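Local coordinates for protein 15-O-acetyltransferase (Fusarium sporotrichioides, PDB 3FOT) that transfers an acetyl group to the 15-hydroxyl of trichothecene intermediates, a step in the biosynthesis of mycotoxins such as T-2 toxin, at residues E288-R299 with V511-L519; R27-A38 with D99-S110. One frame throughout, in Å; residues are numbered along the deposited sequence.

Interaction 1 of 2, residues E288-R299 with V511-L519; sequences ESIDIVKAVKTR and VEFMLAFRL. Unlike the reference sequence in segment 288-299: Asp291 (reference Ala).
Arg299, on the last turn of helix 286-299, carries the direct hydrogen bonds to the C-terminal tail that follows helix 500-516. Its NE gives a nearly straight bond (171°) to Phe517 O at 2.8 Å, with the oxygen in the guanidinium plane. NH2 reaches Arg518 O at 3.1 Å, approaching from above that carbonyl's plane, and adds a weak bond to Phe517 O. The extended chain passes CD over the Phe517 ring as a CH-pi contact, 3.7 Å from CD to the ring centroid, and carries NE on to the carbonyl. Leu519 CD2 sits over the centre of one guanidinium face, 3.6 Å from Arg299 CZ; with an aliphatic branch on that face and two backbone carbonyls at the edge, the rotation of the group should be restrained.

Van der Waals contacts continue the interface. Ala295 CB lies 3.3 Å from Phe517 O and also meets Phe517 CD2 and Leu519 CG. Phe517 has CG anti to its backbone N (chi1 -154°), which carries the ring edge to Val296 CA. Farther along, Ile292 CD1 touches Leu515 CD2 at 3.8 Å, and Leu519 CD1 packs on Thr298 and on Lys294 CE.

Two waters bridge the segments: one joins Asp291 OD1 to Arg518 NH1, the other Asp291 O to Leu519 N. Arg518 bends at chi3 so that NE bonds Leu515 O at 2.9 Å, while Leu515 CD2 covers one guanidinium face.

The two short helical segments pass 10.0 Å apart at 59°. Helix 306-321 packs against Ile292 and Met514, helix 379-401 supplies Lys379 NZ to Ala516 O and Arg518 O, and Ser289 OG ties helix 286-299 to Ser487 N in strand 486-494.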
loop_
_atom_site.group_PDB
_atom_site.type_symbol
_atom_site.label_atom_id
_atom_site.label_comp_id
_atom_site.label_asym_id
_atom_site.label_seq_id
_atom_site.Cartn_x
_atom_site.Cartn_y
_atom_site.Cartn_z
ATOM N N GLU A 288 -14.009 -17.975 9.042
ATOM C CA GLU A 288 -14.444 -17.838 7.651
ATOM C C GLU A 288 -13.259 -17.808 6.725
ATOM O O GLU A 288 -13.280 -18.411 5.649
ATOM C CB GLU A 288 -15.220 -16.541 7.480
ATOM C CG GLU A 288 -16.606 -16.608 8.026
ATOM C CD GLU A 288 -17.243 -15.260 8.204
ATOM O OE1 GLU A 288 -16.569 -14.206 8.032
ATOM O OE2 GLU A 288 -18.451 -15.259 8.525
ATOM N N SER A 289 -12.227 -17.061 7.119
ATOM C CA SER A 289 -11.037 -16.944 6.283
ATOM C C SER A 289 -10.314 -18.263 6.112
ATOM O O SER A 289 -9.852 -18.601 5.017
ATOM C CB SER A 289 -10.105 -15.852 6.828
ATOM O OG SER A 289 -10.792 -14.603 6.972
ATOM N N ILE A 290 -10.220 -19.035 7.194
ATOM C CA ILE A 290 -9.547 -20.307 7.137
ATOM C C ILE A 290 -10.323 -21.274 6.225
ATOM O O ILE A 290 -9.726 -22.015 5.431
ATOM C CB ILE A 290 -9.386 -20.871 8.586
ATOM C CG1 ILE A 290 -8.261 -20.096 9.292
ATOM C CG2 ILE A 290 -9.104 -22.372 8.559
ATOM C CD1 ILE A 290 -8.221 -20.330 10.794
ATOM N N ASP A 291 -11.651 -21.216 6.318
ATOM C CA ASP A 291 -12.522 -22.073 5.505
ATOM C C ASP A 291 -12.389 -21.689 4.024
ATOM O O ASP A 291 -12.356 -22.563 3.153
ATOM C CB ASP A 291 -14.006 -21.968 5.930
ATOM C CG ASP A 291 -14.354 -22.811 7.158
ATOM O OD1 ASP A 291 -15.427 -22.582 7.759
ATOM O OD2 ASP A 291 -13.554 -23.680 7.520
ATOM N N ILE A 292 -12.316 -20.388 3.745
ATOM C CA ILE A 292 -12.151 -19.926 2.342
ATOM C C ILE A 292 -10.810 -20.384 1.758
ATOM O O ILE A 292 -10.745 -20.867 0.631
ATOM C CB ILE A 292 -12.364 -18.387 2.200
ATOM C CG1 ILE A 292 -13.837 -18.001 2.460
ATOM C CG2 ILE A 292 -12.014 -17.911 0.765
ATOM C CD1 ILE A 292 -14.058 -16.506 2.712
ATOM N N VAL A 293 -9.736 -20.225 2.529
ATOM C CA VAL A 293 -8.401 -20.665 2.101
ATOM C C VAL A 293 -8.369 -22.192 1.887
ATOM O O VAL A 293 -7.812 -22.679 0.897
ATOM C CB VAL A 293 -7.316 -20.210 3.104
ATOM C CG1 VAL A 293 -6.010 -20.898 2.839
ATOM C CG2 VAL A 293 -7.115 -18.694 3.019
ATOM N N LYS A 294 -9.017 -22.936 2.779
ATOM C CA LYS A 294 -9.109 -24.397 2.615
ATOM C C LYS A 294 -9.849 -24.767 1.317
ATOM O O LYS A 294 -9.441 -25.693 0.582
ATOM C CB LYS A 294 -9.815 -25.035 3.820
ATOM C CG LYS A 294 -9.870 -26.564 3.718
ATOM C CD LYS A 294 -10.577 -27.187 4.918
ATOM C CE LYS A 294 -12.100 -26.993 4.864
ATOM N NZ LYS A 294 -12.709 -27.565 6.097
ATOM N N ALA A 295 -10.936 -24.047 1.037
ATOM C CA ALA A 295 -11.739 -24.330 -0.160
ATOM C C ALA A 295 -10.946 -24.041 -1.434
ATOM O O ALA A 295 -11.045 -24.787 -2.419
ATOM C CB ALA A 295 -13.062 -23.548 -0.136
ATOM N N VAL A 296 -10.150 -22.969 -1.427
ATOM C CA VAL A 296 -9.250 -22.693 -2.555
ATOM C C VAL A 296 -8.247 -23.849 -2.761
ATOM O O VAL A 296 -8.072 -24.346 -3.874
ATOM C CB VAL A 296 -8.527 -21.321 -2.418
ATOM C CG1 VAL A 296 -7.493 -21.127 -3.531
ATOM C CG2 VAL A 296 -9.528 -20.155 -2.456
ATOM N N LYS A 297 -7.603 -24.282 -1.688
ATOM C CA LYS A 297 -6.614 -25.349 -1.789
ATOM C C LYS A 297 -7.243 -26.638 -2.327
ATOM O O LYS A 297 -6.661 -27.312 -3.193
ATOM C CB LYS A 297 -5.975 -25.592 -0.425
ATOM C CG LYS A 297 -4.949 -26.716 -0.416
ATOM C CD LYS A 297 -4.132 -26.711 0.887
ATOM C CE LYS A 297 -4.898 -27.367 2.033
ATOM N N THR A 298 -8.430 -26.957 -1.824
ATOM C CA THR A 298 -9.126 -28.208 -2.138
ATOM C C THR A 298 -9.708 -28.150 -3.542
ATOM O O THR A 298 -9.529 -29.081 -4.332
ATOM C CB THR A 298 -10.230 -28.473 -1.109
ATOM O OG1 THR A 298 -9.633 -28.703 0.186
ATOM C CG2 THR A 298 -11.118 -29.660 -1.503
ATOM N N ARG A 299 -10.409 -27.061 -3.853
ATOM C CA ARG A 299 -11.128 -26.990 -5.127
ATOM C C ARG A 299 -10.161 -26.725 -6.263
ATOM O O ARG A 299 -10.343 -27.255 -7.366
ATOM C CB ARG A 299 -12.232 -25.932 -5.121
ATOM C CG ARG A 299 -13.362 -26.158 -4.138
ATOM C CD ARG A 299 -14.481 -25.150 -4.414
ATOM N NE ARG A 299 -15.562 -25.138 -3.435
ATOM C CZ ARG A 299 -16.507 -26.069 -3.324
ATOM N NH1 ARG A 299 -16.504 -27.146 -4.118
ATOM N NH2 ARG A 299 -17.437 -25.940 -2.389
ATOM N N VAL A 511 -18.232 -10.388 -0.837
ATOM C CA VAL A 511 -18.057 -11.268 0.342
ATOM C C VAL A 511 -18.952 -12.514 0.255
ATOM O O VAL A 511 -18.503 -13.639 0.533
ATOM C CB VAL A 511 -18.301 -10.494 1.666
ATOM C CG1 VAL A 511 -18.347 -11.451 2.857
ATOM C CG2 VAL A 511 -17.197 -9.447 1.893
ATOM N N GLU A 512 -20.217 -12.302 -0.117
ATOM C CA GLU A 512 -21.149 -13.407 -0.283
ATOM C C GLU A 512 -20.646 -14.457 -1.286
ATOM O O GLU A 512 -20.740 -15.665 -1.028
ATOM C CB GLU A 512 -22.537 -12.889 -0.662
ATOM C CG GLU A 512 -23.618 -13.962 -0.549
ATOM C CD GLU A 512 -25.022 -13.455 -0.856
ATOM O OE1 GLU A 512 -25.196 -12.218 -1.022
ATOM O OE2 GLU A 512 -25.944 -14.306 -0.932
ATOM N N PHE A 513 -20.126 -14.019 -2.436
ATOM C CA PHE A 513 -19.575 -14.991 -3.394
ATOM C C PHE A 513 -18.354 -15.734 -2.850
ATOM O O PHE A 513 -18.222 -16.935 -3.052
ATOM C CB PHE A 513 -19.218 -14.340 -4.732
ATOM C CG PHE A 513 -20.402 -14.030 -5.607
ATOM C CD1 PHE A 513 -21.312 -15.037 -5.978
ATOM C CD2 PHE A 513 -20.581 -12.730 -6.111
ATOM C CE1 PHE A 513 -22.395 -14.760 -6.832
ATOM C CE2 PHE A 513 -21.674 -12.441 -6.963
ATOM C CZ PHE A 513 -22.582 -13.457 -7.312
ATOM N N MET A 514 -17.450 -15.017 -2.178
ATOM C CA MET A 514 -16.316 -15.687 -1.528
ATOM C C MET A 514 -16.786 -16.774 -0.559
ATOM O O MET A 514 -16.250 -17.908 -0.542
ATOM C CB MET A 514 -15.440 -14.647 -0.816
ATOM C CG MET A 514 -14.681 -13.770 -1.826
ATOM S SD MET A 514 -13.789 -12.471 -0.975
ATOM C CE MET A 514 -12.441 -13.407 -0.219
ATOM N N LEU A 515 -17.783 -16.440 0.246
ATOM C CA LEU A 515 -18.285 -17.364 1.251
ATOM C C LEU A 515 -18.952 -18.563 0.599
ATOM O O LEU A 515 -18.879 -19.691 1.109
ATOM C CB LEU A 515 -19.230 -16.650 2.228
ATOM C CG LEU A 515 -18.511 -15.691 3.183
ATOM C CD1 LEU A 515 -19.556 -14.833 3.902
ATOM C CD2 LEU A 515 -17.600 -16.456 4.181
ATOM N N ALA A 516 -19.547 -18.320 -0.559
ATOM C CA ALA A 516 -20.210 -19.379 -1.317
ATOM C C ALA A 516 -19.235 -20.447 -1.810
ATOM O O ALA A 516 -19.642 -21.546 -2.152
ATOM C CB ALA A 516 -21.026 -18.767 -2.499
ATOM N N PHE A 517 -17.948 -20.124 -1.841
ATOM C CA PHE A 517 -16.944 -21.048 -2.339
ATOM C C PHE A 517 -16.590 -22.093 -1.289
ATOM O O PHE A 517 -15.931 -23.086 -1.611
ATOM C CB PHE A 517 -15.679 -20.271 -2.704
ATOM C CG PHE A 517 -14.832 -20.920 -3.731
ATOM C CD1 PHE A 517 -15.313 -21.082 -5.034
ATOM C CD2 PHE A 517 -13.513 -21.300 -3.440
ATOM C CE1 PHE A 517 -14.506 -21.639 -6.030
ATOM C CE2 PHE A 517 -12.693 -21.850 -4.421
ATOM C CZ PHE A 517 -13.193 -22.022 -5.738
ATOM N N ARG A 518 -17.000 -21.858 -0.037
ATOM C CA ARG A 518 -16.620 -22.732 1.073
ATOM C C ARG A 518 -17.097 -24.152 0.800
ATOM O O ARG A 518 -18.117 -24.357 0.131
ATOM C CB ARG A 518 -17.173 -22.221 2.408
ATOM C CG ARG A 518 -16.443 -20.998 2.924
ATOM C CD ARG A 518 -17.093 -20.515 4.191
ATOM N NE ARG A 518 -18.450 -20.046 3.912
ATOM C CZ ARG A 518 -19.319 -19.653 4.838
ATOM N NH1 ARG A 518 -18.982 -19.673 6.121
ATOM N NH2 ARG A 518 -20.529 -19.252 4.487
ATOM N N LEU A 519 -16.332 -25.122 1.282
ATOM C CA LEU A 519 -16.699 -26.518 1.114
ATOM C C LEU A 519 -17.940 -26.840 1.919
ATOM O O LEU A 519 -18.159 -26.276 2.999
ATOM C CB LEU A 519 -15.538 -27.417 1.540
ATOM C CG LEU A 519 -14.264 -27.234 0.733
ATOM C CD1 LEU A 519 -13.151 -28.074 1.353
ATOM C CD2 LEU A 519 -14.520 -27.611 -0.707
ATOM O OXT LEU A 519 -18.742 -27.689 1.508
HETATM O O HOH W 1 -16.804 -20.539 7.723
HETATM O O HOH W 2 -14.325 -24.561 3.143
#

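Interaction 2 of 2, residues R27-A38 with D99-S110; sequences RQVQRRCVGAEA and DDEVPAIITYES
An antiparallel beta ladder joins the central strands 28-32 and 105-109 of a small four-stranded sheet, with 20-21 and 95-97 at its edges. Val29 with Tyr108 and Arg31 with Ile106 are the hydrogen-bonded pairs, each closed by two N-H...O bonds, such as Val29 N to Tyr108 O at 2.8 Å. The ladder runs on through Ser110 N to Arg27 O at one end and Cys33 N to Ala104 O at the other.

Val29, Arg31, Ile106 and Tyr108 share one face. There Arg31 grips Glu37 end-on, NH1 to OE2 at 2.8 Å and NH2 to OE1, and Val34 N also bonds OE1. This Arg31-Glu37 salt bridge ties the strand to helix 36-41, where Ala36 touches His414, which binds 15-deacetylcalonectrin. Ile106 CD1 lies over one face of the Arg31 guanidinium, 3.4 Å from NH1, the two side chains pointing the same way. Tyr108 OH and Ser110 OG both bond Glu225 OE2.

On the other face Gln28 CG meets Thr107 CG2, and Gln30 CB rests by Thr107 OG1. Past the strand, Cys33 SG packs on Pro103 CB and Ala104 CB, and a water links Ala38 O, Val102 O and Ala104 N.

Arg32 bends at chi2 (73°) and chi3 (54°), turning its guanidinium back between Glu101 and Ile105. Ile105 CG1 sits over the centre of one face and Glu101 OE1 over the other, the carboxylate stacked nearly parallel (5°), a long charge contact. The edge serves Pro103 O, 2.9 Å from NH1, and a two-nitrogen, end-on salt bridge to Asp99, NH1 to OD1 and NH2 to OD2 at 2.9 Å. Asp99 OD1 also accepts Glu101 N at 3.0 Å in an Asx turn, Arg32 NH1 and Glu101 N arriving from opposite faces of the carboxylate plane.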
loop_
_atom_site.group_PDB
_atom_site.type_symbol
_atom_site.label_atom_id
_atom_site.label_comp_id
_atom_site.label_asym_id
_atom_site.label_seq_id
_atom_site.Cartn_x
_atom_site.Cartn_y
_atom_site.Cartn_z
ATOM N N ARG A 27 26.701 14.749 1.660
ATOM C CA ARG A 27 25.607 14.546 2.634
ATOM C C ARG A 27 24.195 14.640 2.035
ATOM O O ARG A 27 23.240 14.182 2.661
ATOM C CB ARG A 27 25.751 15.492 3.841
ATOM C CG ARG A 27 27.038 15.241 4.658
ATOM C CD ARG A 27 27.158 16.228 5.828
ATOM N NE ARG A 27 26.139 15.956 6.840
ATOM C CZ ARG A 27 26.220 15.029 7.800
ATOM N NH1 ARG A 27 27.290 14.238 7.928
ATOM N NH2 ARG A 27 25.214 14.896 8.649
ATOM N N GLN A 28 24.068 15.227 0.839
ATOM C CA GLN A 28 22.783 15.273 0.124
ATOM C C GLN A 28 22.868 14.529 -1.213
ATOM O O GLN A 28 23.796 14.747 -1.995
ATOM C CB GLN A 28 22.324 16.716 -0.133
ATOM C CG GLN A 28 20.876 16.811 -0.645
ATOM C CD GLN A 28 20.410 18.254 -0.891
ATOM O OE1 GLN A 28 20.712 18.839 -1.925
ATOM N NE2 GLN A 28 19.645 18.808 0.047
ATOM N N VAL A 29 21.895 13.648 -1.458
ATOM C CA VAL A 29 21.817 12.905 -2.729
ATOM C C VAL A 29 20.401 13.076 -3.278
ATOM O O VAL A 29 19.455 13.299 -2.505
ATOM C CB VAL A 29 22.174 11.393 -2.600
ATOM C CG1 VAL A 29 23.680 11.194 -2.379
ATOM C CG2 VAL A 29 21.372 10.696 -1.472
ATOM N N GLN A 30 20.257 13.001 -4.598
ATOM C CA GLN A 30 18.954 13.078 -5.204
ATOM C C GLN A 30 18.834 12.097 -6.365
ATOM O O GLN A 30 19.847 11.670 -6.946
ATOM C CB GLN A 30 18.619 14.504 -5.649
ATOM C CG GLN A 30 19.390 14.999 -6.867
ATOM C CD GLN A 30 19.051 16.452 -7.226
ATOM O OE1 GLN A 30 18.458 17.190 -6.440
ATOM N NE2 GLN A 30 19.448 16.854 -8.417
ATOM N N ARG A 31 17.604 11.730 -6.686
ATOM C CA ARG A 31 17.362 10.950 -7.907
ATOM C C ARG A 31 16.033 11.296 -8.547
ATOM O O ARG A 31 15.055 11.650 -7.851
ATOM C CB ARG A 31 17.468 9.443 -7.651
ATOM C CG ARG A 31 16.338 8.880 -6.813
ATOM C CD ARG A 31 16.552 7.381 -6.535
ATOM N NE ARG A 31 15.523 6.882 -5.612
ATOM C CZ ARG A 31 14.301 6.490 -5.987
ATOM N NH1 ARG A 31 13.442 6.052 -5.069
ATOM N NH2 ARG A 31 13.930 6.563 -7.271
ATOM N N ARG A 32 15.997 11.200 -9.880
ATOM C CA ARG A 32 14.740 11.308 -10.612
ATOM C C ARG A 32 13.934 10.034 -10.365
ATOM O O ARG A 32 14.447 8.927 -10.518
ATOM C CB ARG A 32 14.987 11.523 -12.107
ATOM C CG ARG A 32 13.716 11.717 -12.924
ATOM C CD ARG A 32 13.060 13.071 -12.704
ATOM N NE ARG A 32 13.993 14.181 -12.943
ATOM C CZ ARG A 32 13.642 15.460 -13.017
ATOM N NH1 ARG A 32 12.374 15.843 -12.860
ATOM N NH2 ARG A 32 14.578 16.369 -13.253
ATOM N N CYS A 33 12.674 10.188 -9.964
ATOM C CA CYS A 33 11.867 9.020 -9.649
ATOM C C CYS A 33 11.493 8.272 -10.939
ATOM O O CYS A 33 11.654 8.821 -12.051
ATOM C CB CYS A 33 10.637 9.419 -8.813
ATOM S SG CYS A 33 9.217 9.970 -9.758
ATOM N N VAL A 34 11.032 7.021 -10.788
ATOM C CA VAL A 34 10.876 6.114 -11.942
ATOM C C VAL A 34 9.674 5.205 -11.754
ATOM O O VAL A 34 9.331 4.849 -10.624
ATOM C CB VAL A 34 12.175 5.273 -12.200
ATOM C CG1 VAL A 34 12.525 4.344 -11.015
ATOM C CG2 VAL A 34 12.056 4.446 -13.514
ATOM N N GLY A 35 9.006 4.876 -12.861
ATOM C CA GLY A 35 7.949 3.883 -12.821
ATOM C C GLY A 35 6.787 4.358 -11.980
ATOM O O GLY A 35 6.333 5.492 -12.122
ATOM N N ALA A 36 6.282 3.468 -11.122
ATOM C CA ALA A 36 5.100 3.793 -10.306
ATOM C C ALA A 36 5.318 5.022 -9.425
ATOM O O ALA A 36 4.347 5.734 -9.080
ATOM C CB ALA A 36 4.679 2.604 -9.471
ATOM N N GLU A 37 6.569 5.311 -9.085
ATOM C CA GLU A 37 6.863 6.572 -8.356
ATOM C C GLU A 37 6.354 7.796 -9.090
ATOM O O GLU A 37 5.821 8.700 -8.476
ATOM C CB GLU A 37 8.374 6.708 -8.103
ATOM C CG GLU A 37 8.937 5.687 -7.126
ATOM C CD GLU A 37 10.461 5.715 -7.046
ATOM O OE1 GLU A 37 11.096 6.288 -7.968
ATOM O OE2 GLU A 37 11.014 5.135 -6.089
ATOM N N ALA A 38 6.527 7.819 -10.410
ATOM C CA ALA A 38 6.157 8.966 -11.232
ATOM C C ALA A 38 4.645 9.183 -11.228
ATOM O O ALA A 38 4.182 10.316 -11.343
ATOM C CB ALA A 38 6.695 8.781 -12.649
ATOM N N ASP A 99 10.695 19.818 -10.936
ATOM C CA ASP A 99 10.884 20.870 -11.947
ATOM C C ASP A 99 9.731 20.820 -12.934
ATOM O O ASP A 99 8.592 20.524 -12.555
ATOM C CB ASP A 99 12.260 20.779 -12.613
ATOM C CG ASP A 99 12.554 19.414 -13.193
ATOM O OD1 ASP A 99 11.618 18.649 -13.544
ATOM O OD2 ASP A 99 13.740 19.115 -13.317
ATOM N N ASP A 100 9.994 21.092 -14.207
ATOM C CA ASP A 100 8.896 21.150 -15.160
ATOM C C ASP A 100 8.532 19.784 -15.746
ATOM O O ASP A 100 7.485 19.640 -16.398
ATOM C CB ASP A 100 9.194 22.195 -16.235
ATOM C CG ASP A 100 9.305 23.599 -15.645
ATOM O OD1 ASP A 100 8.427 24.008 -14.847
ATOM O OD2 ASP A 100 10.273 24.296 -15.961
ATOM N N GLU A 101 9.365 18.784 -15.478
ATOM C CA GLU A 101 9.112 17.427 -15.957
ATOM C C GLU A 101 8.023 16.761 -15.126
ATOM O O GLU A 101 7.707 17.195 -14.019
ATOM C CB GLU A 101 10.376 16.588 -15.927
ATOM C CG GLU A 101 11.562 17.196 -16.687
ATOM C CD GLU A 101 12.718 16.224 -16.839
ATOM O OE1 GLU A 101 12.509 14.999 -16.649
ATOM O OE2 GLU A 101 13.838 16.687 -17.165
ATOM N N VAL A 102 7.431 15.722 -15.696
ATOM C CA VAL A 102 6.437 14.920 -14.986
ATOM C C VAL A 102 6.996 14.174 -13.742
ATOM O O VAL A 102 6.391 14.260 -12.658
ATOM C CB VAL A 102 5.736 13.941 -15.967
ATOM C CG1 VAL A 102 5.048 12.803 -15.226
ATOM C CG2 VAL A 102 4.741 14.704 -16.858
ATOM N N PRO A 103 8.107 13.420 -13.898
ATOM C CA PRO A 103 8.646 12.707 -12.737
ATOM C C PRO A 103 9.212 13.602 -11.628
ATOM O O PRO A 103 9.982 14.548 -11.875
ATOM C CB PRO A 103 9.692 11.747 -13.334
ATOM C CG PRO A 103 10.008 12.321 -14.697
ATOM C CD PRO A 103 8.845 13.089 -15.144
ATOM N N ALA A 104 8.739 13.318 -10.417
ATOM C CA ALA A 104 9.219 13.958 -9.197
ATOM C C ALA A 104 10.700 13.704 -8.967
ATOM O O ALA A 104 11.279 12.748 -9.494
ATOM C CB ALA A 104 8.447 13.410 -8.010
ATOM N N ILE A 105 11.307 14.544 -8.127
ATOM C CA ILE A 105 12.694 14.341 -7.733
ATOM C C ILE A 105 12.721 13.963 -6.255
ATOM O O ILE A 105 12.083 14.597 -5.444
ATOM C CB ILE A 105 13.541 15.614 -7.968
ATOM C CG1 ILE A 105 13.499 16.021 -9.448
ATOM C CG2 ILE A 105 14.986 15.419 -7.456
ATOM C CD1 ILE A 105 13.934 17.501 -9.673
ATOM N N ILE A 106 13.425 12.893 -5.936
ATOM C CA ILE A 106 13.507 12.424 -4.551
ATOM C C ILE A 106 14.865 12.802 -3.981
ATOM O O ILE A 106 15.913 12.451 -4.546
ATOM C CB ILE A 106 13.340 10.879 -4.455
ATOM C CG1 ILE A 106 11.912 10.491 -4.875
ATOM C CG2 ILE A 106 13.707 10.361 -3.039
ATOM C CD1 ILE A 106 11.658 8.997 -5.084
ATOM N N THR A 107 14.851 13.491 -2.846
ATOM C CA THR A 107 16.116 13.927 -2.241
ATOM C C THR A 107 16.277 13.311 -0.848
ATOM O O THR A 107 15.294 13.194 -0.113
ATOM C CB THR A 107 16.159 15.462 -2.169
ATOM O OG1 THR A 107 16.175 15.996 -3.502
ATOM C CG2 THR A 107 17.397 15.950 -1.423
ATOM N N TYR A 108 17.503 12.912 -0.506
ATOM C CA TYR A 108 17.826 12.570 0.871
ATOM C C TYR A 108 19.023 13.396 1.355
ATOM O O TYR A 108 20.039 13.492 0.648
ATOM C CB TYR A 108 18.129 11.071 1.069
ATOM C CG TYR A 108 18.423 10.818 2.532
ATOM C CD1 TYR A 108 17.377 10.805 3.460
ATOM C CD2 TYR A 108 19.745 10.700 2.997
ATOM C CE1 TYR A 108 17.615 10.658 4.821
ATOM C CE2 TYR A 108 20.006 10.541 4.371
ATOM C CZ TYR A 108 18.926 10.523 5.267
ATOM O OH TYR A 108 19.157 10.376 6.612
ATOM N N GLU A 109 18.909 13.964 2.551
ATOM C CA GLU A 109 20.043 14.666 3.166
ATOM C C GLU A 109 20.233 14.182 4.608
ATOM O O GLU A 109 19.282 14.136 5.393
ATOM C CB GLU A 109 19.835 16.182 3.109
ATOM C CG GLU A 109 20.950 17.009 3.767
ATOM C CD GLU A 109 20.661 18.504 3.774
ATOM O OE1 GLU A 109 19.480 18.922 3.694
ATOM O OE2 GLU A 109 21.636 19.274 3.864
ATOM N N SER A 110 21.458 13.792 4.942
ATOM C CA SER A 110 21.774 13.450 6.343
ATOM C C SER A 110 21.513 14.632 7.265
ATOM O O SER A 110 21.712 15.779 6.862
ATOM C CB SER A 110 23.233 13.069 6.480
ATOM O OG SER A 110 23.456 11.784 6.031
HETATM O O HOH W 3 23.539 17.790 6.295
HETATM O O HOH W 4 6.040 12.333 -10.788
#

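The two contacts lie on opposite sides of the chain's centre, 44 Å between centres and about 25 Å between nearest atoms, and share no helix or strand. Interaction 2 closes within the first 110 residues; interaction 1 opens later and brings the C-terminus back onto helix 286-299 across 211 residues. Interaction 2 is part of the small antiparallel sheet and borders helix 406-423. Interaction 1 packs the chain's C-terminal end on a helix, beside the sheet that contains strand 486-494. In this BAHD-superfamily acyltransferase, one contact thus belongs to an N-terminal sheet near the 15-deacetylcalonectrin-binding His414, while the other anchors the C-terminal end of the chain at a distance from it.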